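Putative type VI secretion protein (Escherichia coli, PDB 6SK0) probably forms, as a trimer, the tip spike of a type VI secretion system that punctures target membranes and carries an effector phospholipase. Local coordinates at residues R582-A587 with G625-A630; S589-M594 with G652-D657; N602-D607 with E672-L677; L702-S705 with N709-I712. All blocks are in the same frame, centred on the assembly; numbering follows the deposited sequence.

Contact 1: R582-A587 with G625-A630; sequences RQLEQA and GMLLHA
His629 is gripped at one ring nitrogen, where ND1 is hydrogen-bonded to Asp565, and at the other it meets Gln583 of the helix: NE2 lies 3.7 Å from Gln583 CG. The bond to Asp565 limits rotation of the imidazole, and the glutamine adds a purely van der Waals contact, made by a methylene and not by its amide. Gln583 CG also comes within 3.8 Å of His629 CD2, so the ring is met along its CD2-NE2 bond. The two side chains cross at about a right angle, with the amide and ring planes turned 24° apart. The bend of the glutamine at chi2 (-47°) turns the amide away from the ring and leaves CG as the touching atom.

At the next residue of the helix the contact becomes wholly apolar. Leu584 and Leu627 reach toward each other tip to tip, and Leu627 CD1 sits 4.1 Å from Leu584 CD1 and equally far from Leu584 CD2, seated against the fork. Leu627 leaves its strand toward the helix, with CG anti to the backbone N (chi1 -178°).

All four touching residues are buried. Helix 578-600 thus covers one face of strand 626-629, which also touches Ala580 of that helix, while the strand pairs in parallel with strand 559-563 of its own chain and with a strand of the second subunit.

Contact 2: S589-M594 with G652-D657; sequences SLARSM and GIMSGD
The apolar contact between helix and strand is made by Ala591 and Met654. Ala591 CB meets the Met654 methyl, CE, at 3.8 Å. Met654 leaves its strand toward the helix, then bends at chi2 (77°) and again at chi3, so that the thioether turns along the strand and its terminal methyl meets the alanine; the bent chain passes over Gly652, which has no side chain there. The same methionine packs against Gln611 of helix 608-618 and Arg643 of the third subunit.

A second kind of contact sets a methyl against the backbone. Leu590 holds CG anti to its N (chi1 -177°), which sends CD2 out to the end of the strand, where it lies 3.4 Å from Ser655 O, with Gly656 just beyond. This is van der Waals packing of a methyl on a carbonyl oxygen, and Thr662 of the second subunit touches the same leucine.

None of the hydrogen bonds joins the two segments. On the helix, Leu590 O accepts two, from Met594 N at 2.9 Å and from Ser593 OG at 3.0 Å, both reaching it from the same face of the carbonyl plane; the hydroxyl is tilted 29° from that plane. On the strand side, Ser655 OG is hydrogen-bonded to Thr659 OG1.

Residues 652-655 of strand 651-655 pair in parallel with strands of both other subunits, as expected of the intertwined, three-chain beta needle of VgrG spikes, related to the phage T4 gp5 needle. Here a helix is laid along the outside of that needle.

Contact 3: N602-D607 with E672-L677; sequences NATQGD and EGAVSL
Thr604 and Ser676 are joined by the one hydrogen bond between the two segments, a bent one that starts from an irregular loop: the amide N of Thr604 donates to the hydroxyl of a strand serine. The bond from Thr604 N to Ser676 OG is 3.1 Å long, with an angle of 138° at the hydrogen. Ser676 OG stands anti to its own backbone N (chi1 -180°), which extends it from the strand toward the loop.

The packing around this bond is close. The two beta carbons, Thr604 CB and Ser676 CB, lie 3.5 Å apart, short for saturated carbons. Ala603 CB comes within 3.3 Å of Ser676 OG, so the hydroxyl is met by a methyl as well as by the amide. On the other flank, Thr604 OG1 rests 3.5 Å from Ala674 CB; this is a nonpolar touch, since the polar partner of that hydroxyl is Gln685 of the second subunit. OG1 thus lies between Ala674 of its own chain and Gln685 of the second subunit, while the amide and CB face Ser676.

The loop begins where helix 578-600 ends in a Schellman motif, with Asn602, at positive phi, as the C-prime residue. It closes at Asp607, at the N-cap position of helix 608-618; the OD1 of Asp607 is hydrogen-bonded to Ser650 OG. Strand 675-679, beneath the loop, pairs in parallel with strands of both other subunits and turns Val675 and Leu677 away from the loop, against Phe667 of the third subunit and Leu686 of the second.

Contact 4: L702-S705 with N709-I712; sequences LSMS and NLDI
Leu710 drives its CD1 methyl into the backbone of strand 702-706 at the Met704-Ser705 junction, and there the packing is closest. CD1 of Leu710 lies 3.8 Å from Met704 O, 4.0 Å from Ser705 CA and 4.1 Å from Met704 CG, so a single methyl carries every close approach. Its chain reaches the spot with CG nearly anti to the backbone N (chi1 -159°). The methionine and leucine side chains cross obliquely.

Met704 then bends at chi3 (-87°) and runs on inward, where it packs against Met704 of both other subunits. Such a gathering of equivalent residues about the trimer axis belongs to the three-chain beta needle, in which strands 702-706 and 710-714 are consecutive and each pairs in parallel with strands of the neighbouring chains.

The outer side is looser. Ser705 directs its CB away from the partner segment and is partly exposed, meeting Leu710 through its main chain. Even the nearest alpha carbons, those of Ser705 and Leu710, are 7.3 Å apart. Ser703 and Asp711 are likewise partly exposed, and Asp711 packs on Thr720 of the second subunit, whose Lys718 amide is hydrogen-bonded to Asn709 OD1.

The four contacts follow one another along the elongated spike. Contacts 1 and 2 both use helix 578-600; their centres are about 13 Å apart, and they touch where Ala587 O meets Met654 CG at 3.6 Å. Contact 3 lies about 15 Å, centre to centre, from contact 2 and takes up the chain after that helix ends. The segments of these three alternate along the sequence, since helix 578-600 and the loop after it lie over the later strands 626-629, 651-655 and 675-679. Contact 4 joins two consecutive strands farther on, its centre about 21 Å from that of contact 3 and about 41 Å from that of contact 1. The second subunit borders all four contacts.

Contact 1: R582-A587 with G625-A630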
loop_
_atom_site.group_PDB
_atom_site.type_symbol
_atom_site.label_atom_id
_atom_site.label_comp_id
_atom_site.label_asym_id
_atom_site.label_seq_id
_atom_site.Cartn_x
_atom_site.Cartn_y
_atom_site.Cartn_z
ATOM N N ARG A 582 -3.718 2.634 19.817
ATOM C CA ARG A 582 -4.724 1.592 19.675
ATOM C C ARG A 582 -4.744 1.051 18.254
ATOM O O ARG A 582 -4.837 -0.161 18.050
ATOM C CB ARG A 582 -6.099 2.122 20.065
ATOM C CG ARG A 582 -6.378 2.066 21.547
ATOM C CD ARG A 582 -7.818 2.425 21.858
ATOM N NE ARG A 582 -8.086 3.843 21.645
ATOM C CZ ARG A 582 -7.768 4.801 22.507
ATOM N NH1 ARG A 582 -7.163 4.499 23.647
ATOM N NH2 ARG A 582 -8.049 6.064 22.227
ATOM N N GLN A 583 -4.638 1.936 17.263
ATOM C CA GLN A 583 -4.586 1.481 15.878
ATOM C C GLN A 583 -3.355 0.624 15.618
ATOM O O GLN A 583 -3.448 -0.424 14.973
ATOM C CB GLN A 583 -4.618 2.674 14.925
ATOM C CG GLN A 583 -5.942 3.400 14.883
ATOM C CD GLN A 583 -7.113 2.455 14.752
ATOM O OE1 GLN A 583 -8.027 2.457 15.569
ATOM N NE2 GLN A 583 -7.088 1.640 13.724
ATOM N N LEU A 584 -2.194 1.056 16.110
ATOM C CA LEU A 584 -0.974 0.280 15.913
ATOM C C LEU A 584 -1.090 -1.100 16.548
ATOM O O LEU A 584 -0.720 -2.108 15.937
ATOM C CB LEU A 584 0.229 1.027 16.481
ATOM C CG LEU A 584 0.637 2.329 15.798
ATOM C CD1 LEU A 584 1.595 3.094 16.678
ATOM C CD2 LEU A 584 1.239 2.073 14.427
ATOM N N GLU A 585 -1.616 -1.162 17.770
ATOM C CA GLU A 585 -1.757 -2.440 18.454
ATOM C C GLU A 585 -2.767 -3.333 17.756
ATOM O O GLU A 585 -2.559 -4.541 17.647
ATOM C CB GLU A 585 -2.165 -2.218 19.905
ATOM C CG GLU A 585 -1.107 -1.538 20.724
ATOM C CD GLU A 585 -1.664 -0.931 21.984
ATOM O OE1 GLU A 585 -0.973 -0.982 23.021
ATOM O OE2 GLU A 585 -2.795 -0.402 21.940
ATOM N N GLN A 586 -3.866 -2.755 17.277
ATOM C CA GLN A 586 -4.865 -3.538 16.572
ATOM C C GLN A 586 -4.287 -4.124 15.292
ATOM O O GLN A 586 -4.467 -5.312 15.003
ATOM C CB GLN A 586 -6.082 -2.668 16.279
ATOM C CG GLN A 586 -7.245 -3.421 15.701
ATOM C CD GLN A 586 -8.484 -2.566 15.564
ATOM O OE1 GLN A 586 -8.407 -1.343 15.511
ATOM N NE2 GLN A 586 -9.636 -3.211 15.499
ATOM N N ALA A 587 -3.567 -3.306 14.526
ATOM C CA ALA A 587 -2.939 -3.798 13.309
ATOM C C ALA A 587 -1.936 -4.897 13.616
ATOM O O ALA A 587 -1.892 -5.918 12.922
ATOM C CB ALA A 587 -2.263 -2.653 12.562
ATOM N N GLY A 625 10.628 7.644 14.157
ATOM C CA GLY A 625 9.718 7.219 13.125
ATOM C C GLY A 625 8.770 8.331 12.728
ATOM O O GLY A 625 8.906 9.489 13.123
ATOM N N MET A 626 7.792 7.964 11.927
ATOM C CA MET A 626 6.751 8.883 11.521
ATOM C C MET A 626 5.418 8.194 11.706
ATOM O O MET A 626 5.205 7.091 11.196
ATOM C CB MET A 626 6.932 9.328 10.081
ATOM C CG MET A 626 6.228 10.615 9.762
ATOM S SD MET A 626 6.525 11.110 8.071
ATOM C CE MET A 626 5.315 10.076 7.303
ATOM N N LEU A 627 4.538 8.833 12.448
ATOM C CA LEU A 627 3.221 8.300 12.734
ATOM C C LEU A 627 2.193 9.273 12.182
ATOM O O LEU A 627 2.102 10.415 12.637
ATOM C CB LEU A 627 3.039 8.077 14.230
ATOM C CG LEU A 627 1.711 7.480 14.673
ATOM C CD1 LEU A 627 1.423 6.183 13.938
ATOM C CD2 LEU A 627 1.742 7.265 16.165
ATOM N N LEU A 628 1.448 8.824 11.188
ATOM C CA LEU A 628 0.328 9.562 10.636
ATOM C C LEU A 628 -0.944 8.879 11.097
ATOM O O LEU A 628 -1.161 7.699 10.808
ATOM C CB LEU A 628 0.392 9.614 9.114
ATOM C CG LEU A 628 1.738 9.958 8.484
ATOM C CD1 LEU A 628 1.590 10.006 6.984
ATOM C CD2 LEU A 628 2.253 11.271 9.000
ATOM N N HIS A 629 -1.767 9.607 11.828
ATOM C CA HIS A 629 -3.016 9.054 12.310
ATOM C C HIS A 629 -4.129 10.066 12.137
ATOM O O HIS A 629 -3.958 11.242 12.456
ATOM C CB HIS A 629 -2.927 8.636 13.772
ATOM C CG HIS A 629 -4.232 8.178 14.320
ATOM N ND1 HIS A 629 -5.032 8.979 15.098
ATOM C CD2 HIS A 629 -4.911 7.022 14.147
ATOM C CE1 HIS A 629 -6.135 8.327 15.405
ATOM N NE2 HIS A 629 -6.085 7.136 14.844
ATOM N N ALA A 630 -5.263 9.600 11.634
ATOM C CA ALA A 630 -6.447 10.403 11.562
ATOM C C ALA A 630 -7.579 9.489 12.003
ATOM O O ALA A 630 -7.621 8.323 11.594
ATOM C CB ALA A 630 -6.714 10.969 10.168
#

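Contact 2: S589-M594 with G652-D657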
loop_
_atom_site.group_PDB
_atom_site.type_symbol
_atom_site.label_atom_id
_atom_site.label_comp_id
_atom_site.label_asym_id
_atom_site.label_seq_id
_atom_site.Cartn_x
_atom_site.Cartn_y
_atom_site.Cartn_z
ATOM N N SER A 589 -1.794 -6.934 16.271
ATOM C CA SER A 589 -2.425 -8.153 16.756
ATOM C C SER A 589 -3.143 -8.880 15.627
ATOM O O SER A 589 -3.135 -10.114 15.569
ATOM C CB SER A 589 -3.372 -7.836 17.911
ATOM O OG SER A 589 -4.560 -7.226 17.464
ATOM N N LEU A 590 -3.743 -8.132 14.700
ATOM C CA LEU A 590 -4.315 -8.760 13.518
ATOM C C LEU A 590 -3.242 -9.472 12.706
ATOM O O LEU A 590 -3.422 -10.623 12.297
ATOM C CB LEU A 590 -5.037 -7.721 12.664
ATOM C CG LEU A 590 -5.734 -8.289 11.429
ATOM C CD1 LEU A 590 -6.831 -9.263 11.816
ATOM C CD2 LEU A 590 -6.275 -7.187 10.532
ATOM N N ALA A 591 -2.111 -8.804 12.477
ATOM C CA ALA A 591 -1.022 -9.424 11.735
ATOM C C ALA A 591 -0.506 -10.672 12.442
ATOM O O ALA A 591 -0.190 -11.670 11.793
ATOM C CB ALA A 591 0.110 -8.423 11.525
ATOM N N ARG A 592 -0.433 -10.643 13.770
ATOM C CA ARG A 592 0.092 -11.791 14.500
ATOM C C ARG A 592 -0.865 -12.973 14.440
ATOM O O ARG A 592 -0.441 -14.115 14.217
ATOM C CB ARG A 592 0.386 -11.404 15.945
ATOM C CG ARG A 592 1.653 -10.591 16.108
ATOM C CD ARG A 592 1.745 -9.985 17.487
ATOM N NE ARG A 592 1.723 -11.015 18.517
ATOM C CZ ARG A 592 2.784 -11.395 19.217
ATOM N NH1 ARG A 592 3.955 -10.826 19.006
ATOM N NH2 ARG A 592 2.669 -12.343 20.130
ATOM N N SER A 593 -2.158 -12.723 14.630
ATOM C CA SER A 593 -3.125 -13.805 14.522
ATOM C C SER A 593 -3.146 -14.377 13.109
ATOM O O SER A 593 -3.234 -15.596 12.922
ATOM C CB SER A 593 -4.506 -13.319 14.955
ATOM O OG SER A 593 -5.076 -12.446 14.004
ATOM N N MET A 594 -3.003 -13.519 12.100
ATOM C CA MET A 594 -2.966 -14.016 10.734
ATOM C C MET A 594 -1.682 -14.775 10.449
ATOM O O MET A 594 -1.674 -15.697 9.637
ATOM C CB MET A 594 -3.134 -12.868 9.751
ATOM C CG MET A 594 -4.513 -12.298 9.784
ATOM S SD MET A 594 -5.802 -13.529 9.760
ATOM C CE MET A 594 -6.878 -12.761 8.568
ATOM N N GLY A 652 3.904 -3.502 5.717
ATOM C CA GLY A 652 2.731 -4.175 6.233
ATOM C C GLY A 652 1.485 -3.356 5.950
ATOM O O GLY A 652 1.412 -2.178 6.294
ATOM N N ILE A 653 0.519 -3.995 5.313
ATOM C CA ILE A 653 -0.788 -3.410 5.076
ATOM C C ILE A 653 -1.797 -4.236 5.849
ATOM O O ILE A 653 -1.927 -5.443 5.618
ATOM C CB ILE A 653 -1.130 -3.357 3.583
ATOM C CG1 ILE A 653 -0.088 -2.526 2.844
ATOM C CG2 ILE A 653 -2.520 -2.800 3.376
ATOM C CD1 ILE A 653 -0.186 -2.621 1.371
ATOM N N MET A 654 -2.478 -3.598 6.788
ATOM C CA MET A 654 -3.480 -4.243 7.615
ATOM C C MET A 654 -4.810 -3.538 7.425
ATOM O O MET A 654 -4.873 -2.310 7.377
ATOM C CB MET A 654 -3.093 -4.226 9.093
ATOM C CG MET A 654 -1.888 -5.058 9.437
ATOM S SD MET A 654 -0.330 -4.278 8.992
ATOM C CE MET A 654 0.738 -4.911 10.284
ATOM N N SER A 655 -5.869 -4.316 7.315
ATOM C CA SER A 655 -7.205 -3.764 7.233
ATOM C C SER A 655 -8.112 -4.623 8.088
ATOM O O SER A 655 -8.086 -5.850 7.977
ATOM C CB SER A 655 -7.702 -3.716 5.784
ATOM O OG SER A 655 -7.754 -5.010 5.214
ATOM N N GLY A 656 -8.878 -3.983 8.968
ATOM C CA GLY A 656 -9.948 -4.698 9.636
ATOM C C GLY A 656 -10.965 -5.220 8.646
ATOM O O GLY A 656 -11.499 -6.316 8.803
ATOM N N ASP A 657 -11.258 -4.431 7.631
ATOM C CA ASP A 657 -12.081 -4.811 6.495
ATOM C C ASP A 657 -11.187 -5.274 5.343
ATOM O O ASP A 657 -10.123 -5.857 5.552
ATOM C CB ASP A 657 -13.020 -3.666 6.130
ATOM C CG ASP A 657 -14.237 -3.626 7.012
ATOM O OD1 ASP A 657 -14.998 -2.637 6.949
ATOM O OD2 ASP A 657 -14.439 -4.589 7.779
#

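Contact 3: N602-D607 with E672-L677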
loop_
_atom_site.group_PDB
_atom_site.type_symbol
_atom_site.label_atom_id
_atom_site.label_comp_id
_atom_site.label_asym_id
_atom_site.label_seq_id
_atom_site.Cartn_x
_atom_site.Cartn_y
_atom_site.Cartn_z
ATOM N N ASN A 602 0.246 -23.817 6.370
ATOM C CA ASN A 602 1.485 -23.994 5.613
ATOM C C ASN A 602 1.669 -22.912 4.559
ATOM O O ASN A 602 2.277 -23.147 3.516
ATOM C CB ASN A 602 1.566 -25.379 4.966
ATOM C CG ASN A 602 1.311 -26.485 5.950
ATOM O OD1 ASN A 602 2.074 -26.676 6.893
ATOM N ND2 ASN A 602 0.224 -27.214 5.748
ATOM N N ALA A 603 1.147 -21.724 4.818
ATOM C CA ALA A 603 1.468 -20.573 4.000
ATOM C C ALA A 603 2.784 -19.967 4.467
ATOM O O ALA A 603 3.268 -20.242 5.565
ATOM C CB ALA A 603 0.350 -19.533 4.061
ATOM N N THR A 604 3.373 -19.146 3.611
ATOM C CA THR A 604 4.553 -18.389 3.998
ATOM C C THR A 604 4.160 -17.331 5.019
ATOM O O THR A 604 3.279 -16.507 4.761
ATOM C CB THR A 604 5.200 -17.754 2.774
ATOM O OG1 THR A 604 5.679 -18.786 1.906
ATOM C CG2 THR A 604 6.355 -16.853 3.175
ATOM N N GLN A 605 4.800 -17.363 6.180
ATOM C CA GLN A 605 4.473 -16.437 7.247
ATOM C C GLN A 605 4.941 -15.028 6.899
ATOM O O GLN A 605 5.924 -14.826 6.186
ATOM C CB GLN A 605 5.116 -16.891 8.554
ATOM C CG GLN A 605 4.453 -16.367 9.803
ATOM C CD GLN A 605 4.905 -17.117 11.036
ATOM O OE1 GLN A 605 5.830 -17.925 10.974
ATOM N NE2 GLN A 605 4.255 -16.860 12.161
ATOM N N GLY A 606 4.216 -14.046 7.414
ATOM C CA GLY A 606 4.639 -12.675 7.273
ATOM C C GLY A 606 5.786 -12.324 8.203
ATOM O O GLY A 606 6.212 -13.117 9.039
ATOM N N ASP A 607 6.294 -11.105 8.042
ATOM C CA ASP A 607 7.400 -10.598 8.856
ATOM C C ASP A 607 6.818 -9.867 10.063
ATOM O O ASP A 607 6.609 -8.653 10.064
ATOM C CB ASP A 607 8.297 -9.696 8.017
ATOM C CG ASP A 607 9.554 -9.254 8.747
ATOM O OD1 ASP A 607 10.322 -8.461 8.160
ATOM O OD2 ASP A 607 9.782 -9.681 9.896
ATOM N N GLU A 672 11.199 -11.744 -4.316
ATOM C CA GLU A 672 12.437 -12.499 -4.408
ATOM C C GLU A 672 12.274 -13.882 -3.797
ATOM O O GLU A 672 12.809 -14.864 -4.319
ATOM C CB GLU A 672 13.566 -11.731 -3.731
ATOM C CG GLU A 672 14.919 -12.379 -3.871
ATOM C CD GLU A 672 15.389 -12.437 -5.308
ATOM O OE1 GLU A 672 15.027 -11.541 -6.093
ATOM O OE2 GLU A 672 16.123 -13.380 -5.656
ATOM N N GLY A 673 11.522 -13.984 -2.711
ATOM C CA GLY A 673 11.271 -15.268 -2.102
ATOM C C GLY A 673 9.982 -15.888 -2.584
ATOM O O GLY A 673 9.894 -16.341 -3.726
ATOM N N ALA A 674 8.972 -15.907 -1.732
ATOM C CA ALA A 674 7.732 -16.596 -2.027
ATOM C C ALA A 674 6.603 -15.610 -2.285
ATOM O O ALA A 674 6.644 -14.457 -1.859
ATOM C CB ALA A 674 7.347 -17.534 -0.883
ATOM N N VAL A 675 5.600 -16.078 -3.007
ATOM C CA VAL A 675 4.307 -15.424 -3.089
ATOM C C VAL A 675 3.314 -16.342 -2.402
ATOM O O VAL A 675 3.173 -17.510 -2.777
ATOM C CB VAL A 675 3.898 -15.140 -4.539
ATOM C CG1 VAL A 675 2.467 -14.657 -4.600
ATOM C CG2 VAL A 675 4.845 -14.138 -5.167
ATOM N N SER A 676 2.644 -15.827 -1.385
ATOM C CA SER A 676 1.756 -16.629 -0.561
ATOM C C SER A 676 0.435 -15.897 -0.403
ATOM O O SER A 676 0.392 -14.808 0.171
ATOM C CB SER A 676 2.393 -16.913 0.798
ATOM O OG SER A 676 1.549 -17.693 1.606
ATOM N N LEU A 677 -0.631 -16.487 -0.924
ATOM C CA LEU A 677 -1.979 -15.971 -0.761
ATOM C C LEU A 677 -2.780 -16.983 0.034
ATOM O O LEU A 677 -3.000 -18.107 -0.428
ATOM C CB LEU A 677 -2.645 -15.700 -2.108
ATOM C CG LEU A 677 -1.867 -14.905 -3.150
ATOM C CD1 LEU A 677 -2.732 -14.688 -4.370
ATOM C CD2 LEU A 677 -1.401 -13.584 -2.586
#

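Contact 4: L702-S705 with N709-I712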
loop_
_atom_site.group_PDB
_atom_site.type_symbol
_atom_site.label_atom_id
_atom_site.label_comp_id
_atom_site.label_asym_id
_atom_site.label_seq_id
_atom_site.Cartn_x
_atom_site.Cartn_y
_atom_site.Cartn_z
ATOM N N LEU A 702 4.604 -28.468 -9.464
ATOM C CA LEU A 702 3.324 -27.829 -9.235
ATOM C C LEU A 702 2.391 -28.847 -8.607
ATOM O O LEU A 702 2.262 -29.971 -9.102
ATOM C CB LEU A 702 2.722 -27.272 -10.520
ATOM C CG LEU A 702 1.434 -26.476 -10.312
ATOM C CD1 LEU A 702 1.387 -25.285 -11.248
ATOM C CD2 LEU A 702 0.207 -27.358 -10.482
ATOM N N SER A 703 1.740 -28.451 -7.529
ATOM C CA SER A 703 0.761 -29.280 -6.856
ATOM C C SER A 703 -0.538 -28.502 -6.749
ATOM O O SER A 703 -0.551 -27.362 -6.275
ATOM C CB SER A 703 1.264 -29.713 -5.482
ATOM O OG SER A 703 0.223 -30.264 -4.714
ATOM N N MET A 704 -1.616 -29.103 -7.221
ATOM C CA MET A 704 -2.942 -28.514 -7.150
ATOM C C MET A 704 -3.854 -29.541 -6.506
ATOM O O MET A 704 -4.055 -30.628 -7.052
ATOM C CB MET A 704 -3.441 -28.108 -8.530
ATOM C CG MET A 704 -4.929 -27.960 -8.621
ATOM S SD MET A 704 -5.425 -27.159 -10.146
ATOM C CE MET A 704 -5.303 -25.477 -9.613
ATOM N N SER A 705 -4.386 -29.217 -5.341
ATOM C CA SER A 705 -5.165 -30.185 -4.598
ATOM C C SER A 705 -6.385 -29.529 -3.983
ATOM O O SER A 705 -6.405 -28.330 -3.706
ATOM C CB SER A 705 -4.339 -30.867 -3.503
ATOM O OG SER A 705 -3.892 -29.940 -2.541
ATOM N N ASN A 709 -14.202 -32.036 -4.034
ATOM C CA ASN A 709 -14.126 -32.290 -5.465
ATOM C C ASN A 709 -13.232 -31.293 -6.191
ATOM O O ASN A 709 -13.260 -30.089 -5.935
ATOM C CB ASN A 709 -15.521 -32.269 -6.069
ATOM C CG ASN A 709 -16.401 -33.350 -5.504
ATOM O OD1 ASN A 709 -15.914 -34.322 -4.939
ATOM N ND2 ASN A 709 -17.699 -33.186 -5.644
ATOM N N LEU A 710 -12.443 -31.817 -7.111
ATOM C CA LEU A 710 -11.604 -31.030 -7.991
ATOM C C LEU A 710 -12.134 -31.159 -9.409
ATOM O O LEU A 710 -12.200 -32.263 -9.952
ATOM C CB LEU A 710 -10.157 -31.502 -7.908
ATOM C CG LEU A 710 -9.081 -30.524 -8.352
ATOM C CD1 LEU A 710 -7.789 -30.774 -7.588
ATOM C CD2 LEU A 710 -8.867 -30.644 -9.835
ATOM N N ASP A 711 -12.505 -30.037 -10.008
ATOM C CA ASP A 711 -13.041 -30.016 -11.360
ATOM C C ASP A 711 -12.126 -29.200 -12.259
ATOM O O ASP A 711 -11.776 -28.062 -11.934
ATOM C CB ASP A 711 -14.466 -29.465 -11.380
ATOM C CG ASP A 711 -15.418 -30.299 -10.544
ATOM O OD1 ASP A 711 -15.270 -31.541 -10.523
ATOM O OD2 ASP A 711 -16.317 -29.723 -9.899
ATOM N N ILE A 712 -11.724 -29.800 -13.368
ATOM C CA ILE A 712 -10.950 -29.147 -14.408
ATOM C C ILE A 712 -11.769 -29.221 -15.680
ATOM O O ILE A 712 -12.142 -30.314 -16.119
ATOM C CB ILE A 712 -9.580 -29.804 -14.602
ATOM C CG1 ILE A 712 -8.749 -29.686 -13.331
ATOM C CG2 ILE A 712 -8.876 -29.197 -15.783
ATOM C CD1 ILE A 712 -7.561 -30.568 -13.312
#